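Side-chain contacts in Cfl (Pectobacterium brasiliense, PDB 7A9J), which is a coronafacic acid ligase of the ATP-dependent AMP-binding enzyme family, probably activating carboxylic acids with ATP on the way to amides: residues T62-A67 against K145-D150; A122-K127 against H161-I166; K367-Q372 against E377-S382; K385-G388 against D394-L397. The protein carries 1 engineered substitution. One frame throughout, in Å; residues are numbered along the deposited sequence.

Interaction 1: T62-A67 against K145-D150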
loop_
_atom_site.group_PDB
_atom_site.type_symbol
_atom_site.label_atom_id
_atom_site.label_comp_id
_atom_site.label_asym_id
_atom_site.label_seq_id
_atom_site.Cartn_x
_atom_site.Cartn_y
_atom_site.Cartn_z
ATOM N N THR A 62 -9.919 11.684 26.813
ATOM C CA THR A 62 -10.267 11.749 28.218
ATOM C C THR A 62 -10.599 10.368 28.769
ATOM O O THR A 62 -10.212 10.045 29.899
ATOM C CB THR A 62 -11.426 12.730 28.415
ATOM O OG1 THR A 62 -10.956 14.050 28.079
ATOM C CG2 THR A 62 -11.907 12.734 29.868
ATOM N N GLY A 63 -11.301 9.542 27.984
ATOM C CA GLY A 63 -11.634 8.204 28.447
ATOM C C GLY A 63 -10.402 7.340 28.681
ATOM O O GLY A 63 -10.305 6.640 29.710
ATOM N N LEU A 64 -9.437 7.422 27.769
ATOM C CA LEU A 64 -8.171 6.706 27.912
ATOM C C LEU A 64 -7.473 7.138 29.186
ATOM O O LEU A 64 -7.068 6.309 30.008
ATOM C CB LEU A 64 -7.264 6.980 26.705
ATOM C CG LEU A 64 -7.690 6.389 25.376
ATOM C CD1 LEU A 64 -6.782 6.949 24.271
ATOM C CD2 LEU A 64 -7.496 4.872 25.539
ATOM N N LYS A 65 -7.340 8.449 29.382
ATOM C CA LYS A 65 -6.630 8.898 30.575
ATOM C C LYS A 65 -7.420 8.568 31.827
ATOM O O LYS A 65 -6.824 8.206 32.856
ATOM C CB LYS A 65 -6.312 10.398 30.467
ATOM C CG LYS A 65 -5.218 10.630 29.387
ATOM C CD LYS A 65 -4.345 11.892 29.587
ATOM C CE LYS A 65 -4.922 13.112 28.890
ATOM N NZ LYS A 65 -4.312 14.376 29.434
ATOM N N SER A 66 -8.753 8.647 31.761
ATOM C CA SER A 66 -9.545 8.295 32.941
ATOM C C SER A 66 -9.412 6.824 33.306
ATOM O O SER A 66 -9.577 6.458 34.480
ATOM C CB SER A 66 -10.999 8.646 32.720
ATOM O OG SER A 66 -11.120 10.047 32.836
ATOM N N ALA A 67 -9.130 5.982 32.314
ATOM C CA ALA A 67 -8.877 4.565 32.496
ATOM C C ALA A 67 -7.415 4.273 32.760
ATOM O O ALA A 67 -6.997 3.124 32.632
ATOM C CB ALA A 67 -9.340 3.778 31.269
ATOM N N LYS A 145 -7.259 -2.840 29.924
ATOM C CA LYS A 145 -8.507 -2.379 29.343
ATOM C C LYS A 145 -8.652 -2.948 27.944
ATOM O O LYS A 145 -7.728 -2.858 27.131
ATOM C CB LYS A 145 -8.543 -0.850 29.235
ATOM C CG LYS A 145 -8.317 -0.161 30.581
ATOM C CD LYS A 145 -9.503 -0.316 31.442
ATOM C CE LYS A 145 -9.155 0.079 32.909
ATOM N NZ LYS A 145 -10.339 0.144 33.798
ATOM N N ILE A 146 -9.836 -3.465 27.667
ATOM C CA ILE A 146 -10.250 -3.953 26.357
ATOM C C ILE A 146 -11.564 -3.229 26.060
ATOM O O ILE A 146 -12.564 -3.523 26.699
ATOM C CB ILE A 146 -10.480 -5.481 26.393
ATOM C CG1 ILE A 146 -9.198 -6.200 26.820
ATOM C CG2 ILE A 146 -11.045 -6.002 25.054
ATOM C CD1 ILE A 146 -9.404 -7.676 27.143
ATOM N N TRP A 147 -11.588 -2.360 25.057
ATOM C CA TRP A 147 -12.815 -1.699 24.634
ATOM C C TRP A 147 -13.239 -2.218 23.265
ATOM O O TRP A 147 -12.389 -2.390 22.369
ATOM C CB TRP A 147 -12.621 -0.183 24.538
ATOM C CG TRP A 147 -12.377 0.580 25.842
ATOM C CD1 TRP A 147 -13.326 1.056 26.715
ATOM C CD2 TRP A 147 -11.107 1.022 26.355
ATOM N NE1 TRP A 147 -12.723 1.737 27.763
ATOM C CE2 TRP A 147 -11.369 1.750 27.551
ATOM C CE3 TRP A 147 -9.786 0.873 25.930
ATOM C CZ2 TRP A 147 -10.357 2.293 28.327
ATOM C CZ3 TRP A 147 -8.778 1.428 26.673
ATOM C CH2 TRP A 147 -9.077 2.159 27.871
ATOM N N VAL A 148 -14.536 -2.470 23.106
ATOM C CA VAL A 148 -15.092 -3.130 21.915
ATOM C C VAL A 148 -16.320 -2.334 21.480
ATOM O O VAL A 148 -17.266 -2.152 22.273
ATOM C CB VAL A 148 -15.496 -4.578 22.197
ATOM C CG1 VAL A 148 -16.124 -5.237 20.944
ATOM C CG2 VAL A 148 -14.339 -5.355 22.770
ATOM N N ILE A 149 -16.313 -1.879 20.235
ATOM C CA ILE A 149 -17.502 -1.246 19.678
ATOM C C ILE A 149 -18.576 -2.298 19.515
ATOM O O ILE A 149 -18.330 -3.375 18.943
ATOM C CB ILE A 149 -17.160 -0.597 18.325
ATOM C CG1 ILE A 149 -16.055 0.437 18.504
ATOM C CG2 ILE A 149 -18.433 0.002 17.704
ATOM C CD1 ILE A 149 -15.566 1.065 17.153
ATOM N N ASP A 150 -19.770 -2.018 20.062
ATOM C CA ASP A 150 -20.908 -2.928 20.015
ATOM C C ASP A 150 -20.642 -4.232 20.764
ATOM O O ASP A 150 -21.243 -5.257 20.429
ATOM C CB ASP A 150 -21.337 -3.279 18.586
ATOM C CG ASP A 150 -21.644 -2.070 17.738
ATOM O OD1 ASP A 150 -21.000 -1.929 16.669
ATOM O OD2 ASP A 150 -22.563 -1.313 18.109
#

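Interaction 2: A122-K127 against H161-I166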
loop_
_atom_site.group_PDB
_atom_site.type_symbol
_atom_site.label_atom_id
_atom_site.label_comp_id
_atom_site.label_asym_id
_atom_site.label_seq_id
_atom_site.Cartn_x
_atom_site.Cartn_y
_atom_site.Cartn_z
ATOM N N ALA A 122 -3.481 -2.141 26.512
ATOM C CA ALA A 122 -4.891 -1.955 26.220
ATOM C C ALA A 122 -5.174 -2.412 24.795
ATOM O O ALA A 122 -4.276 -2.461 23.956
ATOM C CB ALA A 122 -5.322 -0.488 26.418
ATOM N N TYR A 123 -6.449 -2.721 24.529
ATOM C CA TYR A 123 -6.905 -3.126 23.199
ATOM C C TYR A 123 -8.186 -2.346 22.870
ATOM O O TYR A 123 -9.055 -2.195 23.730
ATOM C CB TYR A 123 -7.151 -4.651 23.204
ATOM C CG TYR A 123 -7.928 -5.192 22.047
ATOM C CD1 TYR A 123 -9.330 -5.101 22.021
ATOM C CD2 TYR A 123 -7.288 -5.841 21.005
ATOM C CE1 TYR A 123 -10.070 -5.627 20.971
ATOM C CE2 TYR A 123 -8.010 -6.371 19.926
ATOM C CZ TYR A 123 -9.377 -6.255 19.900
ATOM O OH TYR A 123 -10.174 -6.778 18.894
ATOM N N ILE A 124 -8.282 -1.827 21.636
ATOM C CA ILE A 124 -9.513 -1.224 21.113
ATOM C C ILE A 124 -9.864 -1.919 19.802
ATOM O O ILE A 124 -9.045 -1.960 18.877
ATOM C CB ILE A 124 -9.362 0.285 20.892
ATOM C CG1 ILE A 124 -9.104 1.000 22.220
ATOM C CG2 ILE A 124 -10.662 0.917 20.305
ATOM C CD1 ILE A 124 -8.708 2.490 22.032
ATOM N N GLY A 125 -11.056 -2.486 19.729
ATOM C CA GLY A 125 -11.466 -3.218 18.550
ATOM C C GLY A 125 -12.939 -3.004 18.268
ATOM O O GLY A 125 -13.664 -2.372 19.051
ATOM N N ASP A 126 -13.382 -3.518 17.122
ATOM C CA ASP A 126 -14.797 -3.493 16.798
ATOM C C ASP A 126 -15.395 -4.868 16.963
ATOM O O ASP A 126 -14.717 -5.853 17.311
ATOM C CB ASP A 126 -15.077 -2.894 15.401
ATOM C CG ASP A 126 -14.493 -3.684 14.253
ATOM O OD1 ASP A 126 -14.032 -4.832 14.453
ATOM O OD2 ASP A 126 -14.479 -3.118 13.109
ATOM N N LYS A 127 -16.726 -4.906 16.841
ATOM C CA LYS A 127 -17.438 -6.118 17.187
ATOM C C LYS A 127 -16.931 -7.314 16.385
ATOM O O LYS A 127 -16.616 -8.374 16.947
ATOM C CB LYS A 127 -18.940 -5.912 16.968
ATOM C CG LYS A 127 -19.752 -7.075 17.456
ATOM C CD LYS A 127 -21.265 -6.894 17.249
ATOM C CE LYS A 127 -22.024 -8.150 17.620
ATOM N NZ LYS A 127 -23.500 -8.022 17.490
ATOM N N HIS A 161 -14.782 -3.802 28.189
ATOM C CA HIS A 161 -15.667 -2.651 28.293
ATOM C C HIS A 161 -16.296 -2.354 26.941
ATOM O O HIS A 161 -15.732 -2.656 25.885
ATOM C CB HIS A 161 -14.897 -1.411 28.790
ATOM C CG HIS A 161 -14.337 -1.586 30.161
ATOM N ND1 HIS A 161 -15.045 -1.270 31.308
ATOM C CD2 HIS A 161 -13.146 -2.082 30.572
ATOM C CE1 HIS A 161 -14.305 -1.562 32.366
ATOM N NE2 HIS A 161 -13.138 -2.031 31.945
ATOM N N ASN A 162 -17.471 -1.748 26.978
ATOM C CA ASN A 162 -18.056 -1.247 25.742
ATOM C C ASN A 162 -17.360 0.046 25.337
ATOM O O ASN A 162 -17.010 0.875 26.193
ATOM C CB ASN A 162 -19.555 -0.998 25.970
ATOM C CG ASN A 162 -20.309 -0.708 24.687
ATOM O OD1 ASN A 162 -20.086 0.324 24.039
ATOM N ND2 ASN A 162 -21.216 -1.621 24.313
ATOM N N TRP A 163 -17.211 0.240 24.021
ATOM C CA TRP A 163 -16.620 1.458 23.469
ATOM C C TRP A 163 -17.291 2.720 24.022
ATOM O O TRP A 163 -16.624 3.742 24.236
ATOM C CB TRP A 163 -16.766 1.459 21.949
ATOM C CG TRP A 163 -16.541 2.774 21.299
ATOM C CD1 TRP A 163 -17.498 3.686 20.886
ATOM C CD2 TRP A 163 -15.279 3.344 20.989
ATOM N NE1 TRP A 163 -16.886 4.768 20.333
ATOM C CE2 TRP A 163 -15.526 4.613 20.410
ATOM C CE3 TRP A 163 -13.963 2.910 21.146
ATOM C CZ2 TRP A 163 -14.504 5.438 19.973
ATOM C CZ3 TRP A 163 -12.923 3.722 20.659
ATOM C CH2 TRP A 163 -13.207 4.988 20.116
ATOM N N GLU A 164 -18.610 2.683 24.167
ATOM C CA GLU A 164 -19.315 3.881 24.674
ATOM C C GLU A 164 -18.736 4.378 25.986
ATOM O O GLU A 164 -18.843 5.575 26.304
ATOM C CB GLU A 164 -20.788 3.590 24.806
ATOM C CG GLU A 164 -21.345 3.149 23.510
ATOM C CD GLU A 164 -22.173 4.176 22.796
ATOM O OE1 GLU A 164 -23.321 3.824 22.436
ATOM O OE2 GLU A 164 -21.687 5.314 22.585
ATOM N N GLU A 165 -18.126 3.481 26.766
ATOM C CA GLU A 165 -17.577 3.906 28.043
ATOM C C GLU A 165 -16.412 4.867 27.854
ATOM O O GLU A 165 -16.231 5.787 28.671
ATOM C CB GLU A 165 -17.138 2.700 28.866
ATOM C CG GLU A 165 -18.252 1.784 29.284
ATOM C CD GLU A 165 -17.730 0.533 29.998
ATOM O OE1 GLU A 165 -16.939 0.689 30.966
ATOM O OE2 GLU A 165 -18.100 -0.599 29.572
ATOM N N ILE A 166 -15.643 4.701 26.777
ATOM C CA ILE A 166 -14.464 5.528 26.589
ATOM C C ILE A 166 -14.829 6.935 26.147
ATOM O O ILE A 166 -13.962 7.818 26.187
ATOM C CB ILE A 166 -13.492 4.867 25.575
ATOM C CG1 ILE A 166 -12.037 5.201 25.882
ATOM C CG2 ILE A 166 -13.773 5.321 24.120
ATOM C CD1 ILE A 166 -11.081 4.437 24.948
#

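Interaction 3: K367-Q372 against E377-S382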
loop_
_atom_site.group_PDB
_atom_site.type_symbol
_atom_site.label_atom_id
_atom_site.label_comp_id
_atom_site.label_asym_id
_atom_site.label_seq_id
_atom_site.Cartn_x
_atom_site.Cartn_y
_atom_site.Cartn_z
ATOM N N LYS A 367 20.735 5.672 -3.981
ATOM C CA LYS A 367 21.998 5.259 -4.543
ATOM C C LYS A 367 21.724 4.042 -5.409
ATOM O O LYS A 367 20.902 3.186 -5.063
ATOM C CB LYS A 367 23.037 4.958 -3.439
ATOM C CG LYS A 367 24.205 4.095 -3.864
ATOM C CD LYS A 367 25.331 4.146 -2.827
ATOM C CE LYS A 367 24.777 4.007 -1.406
ATOM N NZ LYS A 367 25.891 3.903 -0.412
ATOM N N ILE A 368 22.379 3.981 -6.548
ATOM C CA ILE A 368 22.235 2.853 -7.449
ATOM C C ILE A 368 23.556 2.126 -7.441
ATOM O O ILE A 368 24.609 2.701 -7.752
ATOM C CB ILE A 368 21.820 3.301 -8.854
ATOM C CG1 ILE A 368 20.460 4.019 -8.751
ATOM C CG2 ILE A 368 21.754 2.111 -9.782
ATOM C CD1 ILE A 368 20.109 4.852 -9.929
ATOM N N ASN A 369 23.507 0.873 -7.039
ATOM C CA ASN A 369 24.730 0.139 -6.764
ATOM C C ASN A 369 25.578 0.068 -8.018
ATOM O O ASN A 369 25.064 -0.256 -9.084
ATOM C CB ASN A 369 24.335 -1.239 -6.256
ATOM C CG ASN A 369 25.110 -1.629 -5.057
ATOM O OD1 ASN A 369 24.670 -1.462 -3.915
ATOM N ND2 ASN A 369 26.303 -2.114 -5.298
ATOM N N ASN A 370 26.861 0.449 -7.890
ATOM C CA ASN A 370 27.779 0.541 -9.029
ATOM C C ASN A 370 28.083 -0.859 -9.510
ATOM O O ASN A 370 28.724 -1.648 -8.807
ATOM C CB ASN A 370 29.073 1.272 -8.668
ATOM C CG ASN A 370 30.058 1.370 -9.855
ATOM O OD1 ASN A 370 30.646 0.361 -10.297
ATOM N ND2 ASN A 370 30.258 2.593 -10.356
ATOM N N THR A 371 27.627 -1.170 -10.709
ATOM C CA THR A 371 27.907 -2.463 -11.308
ATOM C C THR A 371 28.829 -2.307 -12.511
ATOM O O THR A 371 28.860 -3.192 -13.373
ATOM C CB THR A 371 26.604 -3.174 -11.705
ATOM O OG1 THR A 371 25.946 -2.414 -12.732
ATOM C CG2 THR A 371 25.621 -3.362 -10.477
ATOM N N GLN A 372 29.577 -1.188 -12.584
ATOM C CA GLN A 372 30.286 -0.791 -13.804
ATOM C C GLN A 372 29.349 -0.797 -15.013
ATOM O O GLN A 372 29.697 -1.274 -16.097
ATOM C CB GLN A 372 31.504 -1.679 -14.040
ATOM C CG GLN A 372 32.641 -1.385 -13.100
ATOM C CD GLN A 372 33.247 -0.001 -13.335
ATOM O OE1 GLN A 372 33.889 0.235 -14.356
ATOM N NE2 GLN A 372 33.018 0.914 -12.390
ATOM N N GLU A 377 21.199 -2.175 -8.344
ATOM C CA GLU A 377 20.226 -2.212 -7.250
ATOM C C GLU A 377 19.930 -0.829 -6.668
ATOM O O GLU A 377 20.841 -0.058 -6.362
ATOM C CB GLU A 377 20.717 -3.148 -6.134
ATOM C CG GLU A 377 19.638 -3.269 -5.055
ATOM C CD GLU A 377 19.953 -4.284 -3.959
ATOM O OE1 GLU A 377 21.123 -4.739 -3.864
ATOM O OE2 GLU A 377 19.012 -4.599 -3.189
ATOM N N LEU A 378 18.642 -0.539 -6.499
ATOM C CA LEU A 378 18.172 0.697 -5.882
ATOM C C LEU A 378 18.319 0.597 -4.368
ATOM O O LEU A 378 17.761 -0.320 -3.746
ATOM C CB LEU A 378 16.716 0.951 -6.240
ATOM C CG LEU A 378 16.038 2.088 -5.540
ATOM C CD1 LEU A 378 16.785 3.357 -5.875
ATOM C CD2 LEU A 378 14.574 2.098 -6.032
ATOM N N LEU A 379 19.080 1.532 -3.803
ATOM C CA LEU A 379 19.223 1.740 -2.368
ATOM C C LEU A 379 18.591 3.073 -1.985
ATOM O O LEU A 379 18.701 4.054 -2.720
ATOM C CB LEU A 379 20.706 1.751 -1.976
ATOM C CG LEU A 379 21.623 0.658 -2.534
ATOM C CD1 LEU A 379 23.017 0.734 -1.933
ATOM C CD2 LEU A 379 20.984 -0.649 -2.242
ATOM N N ILE A 380 17.932 3.130 -0.828
ATOM C CA ILE A 380 17.136 4.311 -0.495
ATOM C C ILE A 380 17.405 4.719 0.945
ATOM O O ILE A 380 17.455 3.871 1.840
ATOM C CB ILE A 380 15.616 4.097 -0.700
ATOM C CG1 ILE A 380 15.326 3.713 -2.159
ATOM C CG2 ILE A 380 14.817 5.405 -0.306
ATOM C CD1 ILE A 380 13.945 3.132 -2.310
ATOM N N ARG A 381 17.565 6.021 1.165
ATOM C CA ARG A 381 17.486 6.589 2.497
ATOM C C ARG A 381 16.333 7.601 2.546
ATOM O O ARG A 381 16.210 8.458 1.662
ATOM C CB ARG A 381 18.826 7.234 2.873
ATOM C CG ARG A 381 18.953 7.578 4.341
ATOM C CD ARG A 381 20.471 7.555 4.698
ATOM N NE ARG A 381 21.206 8.536 3.906
ATOM C CZ ARG A 381 22.533 8.620 3.848
ATOM N NH1 ARG A 381 23.278 7.775 4.545
ATOM N NH2 ARG A 381 23.110 9.557 3.094
ATOM N N SER A 382 15.494 7.474 3.546
ATOM C CA SER A 382 14.265 8.278 3.601
ATOM C C SER A 382 14.378 9.404 4.636
ATOM O O SER A 382 15.085 9.247 5.645
ATOM C CB SER A 382 13.067 7.380 3.942
ATOM O OG SER A 382 11.939 8.191 4.286
#

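Interaction 4: K385-G388 against D394-L397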
loop_
_atom_site.group_PDB
_atom_site.type_symbol
_atom_site.label_atom_id
_atom_site.label_comp_id
_atom_site.label_asym_id
_atom_site.label_seq_id
_atom_site.Cartn_x
_atom_site.Cartn_y
_atom_site.Cartn_z
ATOM N N LYS A 385 12.720 8.881 9.211
ATOM C CA LYS A 385 13.591 7.925 9.880
ATOM C C LYS A 385 12.827 7.181 10.957
ATOM O O LYS A 385 12.448 7.770 11.988
ATOM C CB LYS A 385 14.778 8.638 10.506
ATOM C CG LYS A 385 15.436 9.596 9.600
ATOM C CD LYS A 385 16.424 8.878 8.766
ATOM C CE LYS A 385 17.310 9.891 8.074
ATOM N NZ LYS A 385 17.694 9.203 6.831
ATOM N N THR A 386 12.651 5.879 10.757
ATOM C CA THR A 386 12.129 5.041 11.825
ATOM C C THR A 386 13.179 4.902 12.927
ATOM O O THR A 386 14.381 5.055 12.706
ATOM C CB THR A 386 11.704 3.685 11.274
ATOM O OG1 THR A 386 12.840 3.068 10.644
ATOM C CG2 THR A 386 10.607 3.891 10.218
ATOM N N ILE A 387 12.716 4.623 14.136
ATOM C CA ILE A 387 13.581 4.655 15.294
ATOM C C ILE A 387 14.344 3.353 15.431
ATOM O O ILE A 387 15.459 3.336 15.954
ATOM C CB ILE A 387 12.750 4.910 16.569
ATOM C CG1 ILE A 387 11.910 6.182 16.416
ATOM C CG2 ILE A 387 13.615 4.925 17.762
ATOM C CD1 ILE A 387 12.650 7.352 15.759
ATOM N N GLY A 388 13.752 2.251 15.011
ATOM C CA GLY A 388 14.330 0.959 15.310
ATOM C C GLY A 388 13.259 -0.114 15.239
ATOM O O GLY A 388 12.162 0.097 14.732
ATOM N N ASP A 394 13.226 -4.632 23.844
ATOM C CA ASP A 394 13.829 -3.320 23.626
ATOM C C ASP A 394 13.773 -2.963 22.147
ATOM O O ASP A 394 13.386 -3.770 21.296
ATOM C CB ASP A 394 15.275 -3.261 24.120
ATOM C CG ASP A 394 15.381 -3.399 25.629
ATOM O OD1 ASP A 394 15.523 -4.548 26.098
ATOM O OD2 ASP A 394 15.302 -2.369 26.344
ATOM N N ILE A 395 14.161 -1.731 21.845
ATOM C CA ILE A 395 14.263 -1.277 20.473
ATOM C C ILE A 395 15.660 -1.558 19.960
ATOM O O ILE A 395 16.644 -1.132 20.560
ATOM C CB ILE A 395 13.951 0.217 20.365
ATOM C CG1 ILE A 395 12.683 0.510 21.145
ATOM C CG2 ILE A 395 13.912 0.643 18.888
ATOM C CD1 ILE A 395 12.039 1.806 20.745
ATOM N N GLU A 396 15.755 -2.238 18.839
ATOM C CA GLU A 396 17.027 -2.308 18.138
ATOM C C GLU A 396 17.122 -1.066 17.266
ATOM O O GLU A 396 16.361 -0.921 16.305
ATOM C CB GLU A 396 17.122 -3.589 17.317
ATOM C CG GLU A 396 16.815 -4.855 18.097
ATOM C CD GLU A 396 17.007 -6.107 17.257
ATOM O OE1 GLU A 396 18.146 -6.608 17.206
ATOM O OE2 GLU A 396 16.031 -6.575 16.627
ATOM N N LEU A 397 18.055 -0.172 17.586
ATOM C CA LEU A 397 18.047 1.153 16.989
ATOM C C LEU A 397 18.614 1.136 15.575
ATOM O O LEU A 397 19.514 0.354 15.244
ATOM C CB LEU A 397 18.822 2.135 17.865
ATOM C CG LEU A 397 18.097 2.494 19.167
ATOM C CD1 LEU A 397 19.008 3.338 20.041
ATOM C CD2 LEU A 397 16.786 3.226 18.896
#

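Interaction 1: T62-A67 against K145-D150
Ala67 and Leu64 both bear on the six-membered end of the Trp147 indole, and the difference in how they do so illustrates how a helix end can be fitted to one large ring. Ala67 CB lies at the ring edge, near its plane, 3.4 Å from Trp147 CZ2. Leu64 comes at a slant, its CD2 branch 3.8 Å from Trp147 CZ3, so that the two methyl groups come to the ring atoms on the two sides of CH2, which both also approach. A third group covers one face: Lys145, two residues back along the same strand, holds CB 3.3 Å above the indole plane, displaced toward the rim. Beyond CB the Lys145 chain bends at its second torsion (chi2 -72°), which turns CD and CE toward the helix end; CE comes to 3.7 Å from Ala67 O. Behind this surface the last helical turn is tied by Thr62 O, which receives Ser66 N and Ser66 OG (3.1 Å) from opposite faces of its carbonyl plane. Helix 50-66 thereby ends against strand 145-148 of the five-stranded parallel sheet, with Ile69 and Ile124 also touching the indole. The groups that meet are almost entirely hydrocarbon: dispersion and burial of the aromatic ring hold the helix to the sheet, while lysine contributes its methylenes rather than its charge.

Interaction 2: A122-K127 against H161-I166
Ile124 meets two side chains of the 161-166 turn, Trp163 and Ile166, and the segment preceding them shows how a short helix is prepared before it packs. His161 begins this preparation: its ND1 donates to Glu165 OE1 at 2.7 Å, reaching the syn side of the carboxylate but tilted from both group planes. Asn162 follows as N-cap. Its OD1 accepts from Glu164 N at 2.8 Å, in the carbonyl plane and on a lone pair, while its own backbone N donates to Glu165 OE2 at 2.9 Å from above the carboxylate plane, completing a capping box. Trp163 then turns its ring toward the strand, with CG anti to the backbone N (chi1 164°). Ile124 CG2 approaches that indole obliquely, 3.6 Å from Trp163 CZ3. Glu164 contributes its backbone N to the cap, and Glu165 uses both carboxylate oxygens, one for the histidine ring and one for the Asn162 backbone. Ile166 closes the turn. Its CG2 lies 3.7 Å above the plane of the Trp163 ring, toward the rim, and Ile166 CD1 lies 4.2 Å from Ile124 CD1, at the end of the other branch. Thr88 of helix 83-95 and Ile60 of helix 50-66 border the same apolar cluster. The chemistry thus divides cleanly: hydrogen bonds within 161-166 set the start of the turn from which Trp163 and Ile166 project, consistent with a fixed position for the buried indole, whereas attachment to strand 122-125 rests on van der Waals contact alone.

Interaction 3: K367-Q372 against E377-S382
Leu379 and Lys367 form a hydrogen-bonded pair of an antiparallel beta hairpin, and the leucine shows how a side chain of such a pair packs on the partner strand's carbonyl oxygen. Leu379 N donates to Lys367 O at 2.8 Å, and the return bond runs from Lys367 N to Leu379 O; Asn369 N adds a third rung to Glu377 O at 2.9 Å. Starting from Leu379 CB, the first neighbour is that same Lys367 O, 3.4 Å away. With chi1 at -46°, CG stands beside the backbone N and remains near this oxygen, at 3.6 Å. The branches then part: CD1 packs against Asn369 OD1 at 3.4 Å and, on another side, against Lys367 CE at 3.8 Å, whereas CD2 skirts the amide oxygen at 4.1 Å. The lysine chain, bent at its third torsion (chi3 45°), crosses the leucine at a slant. Its charged end makes a cation-pi contact with Trp403, which also touches Leu379. On the other face of the hairpin, Ile368 and Leu378 rest on Val410 of strand 408-412, Leu378 also reaching Ile344 of strand 342-346; strand 376-381 runs antiparallel to both 365-368 and 404-406.

Interaction 4: K385-G388 against D394-L397
Gly388 and Leu397 face each other as a non-hydrogen-bonded antiparallel pair in a beta hairpin, strands 388-390 and 395-397, at the margin of a four-stranded antiparallel sheet. The example shows how side-chain torsions build an apolar patch beside a glycine. Ile387, just before the first strand, has CG2 anti to the backbone N and CG1 beside it (chi1 -55°), an orientation that presents the CG2 methyl to Leu397. There it finds CD2 at 3.8 Å. The two side chains lie alongside each other and point the same way. Leu397 likewise keeps CG beside its backbone N (chi1 -72°), which brings CD2 within 3.2 Å of Ile387 O as well as within reach of the isoleucine methyl; the same carbonyl oxygen receives a CA-H...O contact from Leu397 CA at 3.5 Å. The CG2 branch of Ile395 descends on the glycine backbone, 3.6 Å from Gly388 CA, while remaining 4.4 Å from Ile387 CG2. Two methyl groups of 395-397 thus rest on the main chain of 387-388, and Ile387 CG2 packs beside Leu397 CD2. Further backbone bonds tie Ile387 to Val200 and to Phe398, and Glu396 to Ile389, so the hairpin is anchored to strand 198-202 as well as closed on itself. Gly388 adopts an extended backbone of positive phi (157°), and a side chain there would run into Glu396 O and Ile395 CG2; without one, Gly388 CA lies 4.1 Å from Leu397 CA.

In the fold
From the N terminus, interaction 1 opens in helix 50-66 and closes a loop of 77 residues at strand 145-148. Interaction 2 opens within that loop, at strand 122-125, and closes beyond it at 161-166, so the two cross along the chain. Their centres lie about 5 Å apart, joined through neighbouring strands of the five-stranded parallel sheet: Trp147 N bonds to Tyr123 O. Interactions 3 and 4 come later, in series, each closing a short hairpin loop, one in the hairpin of strands 365-368 and 376-381 and the other at the edge of the four-stranded antiparallel sheet. Their segments adjoin in sequence, yet their centres stand about 23 Å apart. Interaction 3 lies across the chain's centre from interactions 1 and 2.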